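PDB 5OPF: chitin-binding domain 3 protein from Micromonospora aurantiaca ATCC 27029, which is a copper-dependent lytic polysaccharide monooxygenase that probably cleaves cellulose chains by oxidation. Local coordinates for residues 138-143 and 157-162. Residues are numbered along the deposited sequence; the frame is centred on the assembly and turned at random.
Sequences GQIGNT and IQIPAN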
# COMPACT_ATOMS: atom_id res chain seq x y z
N GLY A 138 -11.77 -1.63 7.59
CA GLY A 138 -12.30 -2.75 6.82
C GLY A 138 -11.45 -3.97 7.08
O GLY A 138 -10.29 -3.86 7.46
N GLN A 139 -12.05 -5.15 6.91
CA GLN A 139 -11.31 -6.39 7.19
C GLN A 139 -12.06 -7.56 6.57
O GLN A 139 -13.28 -7.66 6.71
CB GLN A 139 -11.16 -6.61 8.70
CG GLN A 139 -10.35 -7.86 9.10
CD GLN A 139 -10.03 -7.92 10.59
OE1 GLN A 139 -8.91 -8.27 10.98
NE2 GLN A 139 -11.02 -7.60 11.44
N ILE A 140 -11.32 -8.44 5.90
CA ILE A 140 -11.81 -9.76 5.54
C ILE A 140 -10.97 -10.79 6.28
O ILE A 140 -9.80 -10.57 6.59
CB ILE A 140 -11.82 -10.05 4.02
CG1 ILE A 140 -10.41 -10.05 3.44
CG2 ILE A 140 -12.73 -9.05 3.30
CD1 ILE A 140 -10.35 -10.42 1.97
N GLY A 141 -11.60 -11.92 6.59
CA GLY A 141 -10.95 -13.05 7.22
C GLY A 141 -10.40 -14.03 6.21
O GLY A 141 -9.99 -13.66 5.11
N ASN A 142 -10.39 -15.31 6.60
CA ASN A 142 -9.75 -16.33 5.78
C ASN A 142 -10.50 -16.47 4.47
O ASN A 142 -11.69 -16.80 4.46
CB ASN A 142 -9.65 -17.65 6.52
CG ASN A 142 -8.71 -18.60 5.82
OD1 ASN A 142 -8.98 -19.01 4.69
ND2 ASN A 142 -7.58 -18.90 6.44
N THR A 143 -9.80 -16.22 3.37
CA THR A 143 -10.41 -16.16 2.04
C THR A 143 -9.50 -16.89 1.07
O THR A 143 -8.56 -16.32 0.50
CB THR A 143 -10.62 -14.70 1.61
OG1 THR A 143 -11.28 -13.98 2.66
CG2 THR A 143 -11.47 -14.63 0.36
N ILE A 157 -9.79 -9.24 -5.29
CA ILE A 157 -10.92 -9.16 -4.38
C ILE A 157 -11.10 -7.72 -3.94
O ILE A 157 -10.13 -6.95 -3.86
CB ILE A 157 -10.75 -10.13 -3.19
CG1 ILE A 157 -12.09 -10.32 -2.47
CG2 ILE A 157 -9.63 -9.67 -2.25
CD1 ILE A 157 -12.12 -11.55 -1.59
N GLN A 158 -12.34 -7.34 -3.65
CA GLN A 158 -12.66 -6.00 -3.16
C GLN A 158 -12.98 -6.08 -1.67
O GLN A 158 -13.81 -6.89 -1.25
CB GLN A 158 -13.86 -5.42 -3.91
CG GLN A 158 -13.68 -5.28 -5.42
CD GLN A 158 -13.07 -3.96 -5.85
OE1 GLN A 158 -12.73 -3.11 -5.03
NE2 GLN A 158 -12.93 -3.79 -7.16
N ILE A 159 -12.35 -5.21 -0.88
CA ILE A 159 -12.57 -5.14 0.57
C ILE A 159 -13.32 -3.84 0.86
O ILE A 159 -12.76 -2.75 0.67
CB ILE A 159 -11.26 -5.18 1.36
CG1 ILE A 159 -10.44 -6.44 1.03
CG2 ILE A 159 -11.54 -5.11 2.85
CD1 ILE A 159 -9.21 -6.19 0.22
N PRO A 160 -14.55 -3.91 1.36
CA PRO A 160 -15.25 -2.68 1.76
C PRO A 160 -14.57 -2.01 2.93
O PRO A 160 -14.04 -2.67 3.83
CB PRO A 160 -16.65 -3.18 2.16
CG PRO A 160 -16.77 -4.53 1.53
CD PRO A 160 -15.39 -5.10 1.52
N ALA A 161 -14.60 -0.68 2.93
CA ALA A 161 -13.99 0.11 3.98
C ALA A 161 -14.86 1.33 4.22
O ALA A 161 -15.42 1.90 3.27
CB ALA A 161 -12.58 0.55 3.59
N ASN A 162 -15.01 1.73 5.48
CA ASN A 162 -15.82 2.90 5.82
C ASN A 162 -15.02 3.75 6.79
O ASN A 162 -14.77 3.33 7.93
CB ASN A 162 -17.16 2.51 6.43
CG ASN A 162 -18.01 3.73 6.77
OD1 ASN A 162 -17.74 4.83 6.29
ND2 ASN A 162 -19.02 3.55 7.60
O HOH W 1 -14.68 -4.65 5.62
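Ile-140 packs against two isoleucines of the facing strand, Ile-157 and Ile-159, and meets each in a different way. Its CD1 points at Ile-157 CD1, tip to tip at 4.1 Å, while against Ile-159 it lies crosswise, the two side chains at about a right angle. There both branches of Ile-140 are used: CD1 rests on Ile-159 CG1, and CG2 touches Ile-159 CG2 at 4.1 Å. The first torsion explains this, since CG1 of Ile-140 lies between its own backbone N and carbonyl carbon (chi1 64°), which carries CD1 up to both isoleucines while CG2 packs against Ile-159 alone. Branched apolar chains suit this, since each offers two methyl-bearing arms that can meet different partners. Ile-157 extends its CG1 arm anti to the backbone N (chi1 -164°), and its CD1 also reaches Thr-143 CG2, 3.7 Å away. Thr-143 is well placed because it is two-sided: the methyl joins the isoleucines, and OG1 donates to Gly-141 O over 2.8 Å, approaching from above the carbonyl plane and tying together the loop that follows the strand.

At the other end Gly-138, with no side chain, lets its CA come up beside Pro-160 O in a CA-H...O contact at 3.5 Å. A water accepts from Gln-139 N and donates to Pro-160 O at 2.7 Å, bridging the backbones.

The strands belong to different sheets: Ile-140 pairs through its backbone with Ile-113, and Ile-159 with Val-100. They run roughly antiparallel (147°) at an edge of the beta-sandwich core characteristic of lytic polysaccharide monooxygenases. Here the two sheets are held together mainly by dispersion and probably by the partial burial of methyl groups, while at the glycine end a weak CA-H...O contact and one bridging water supply the polar link.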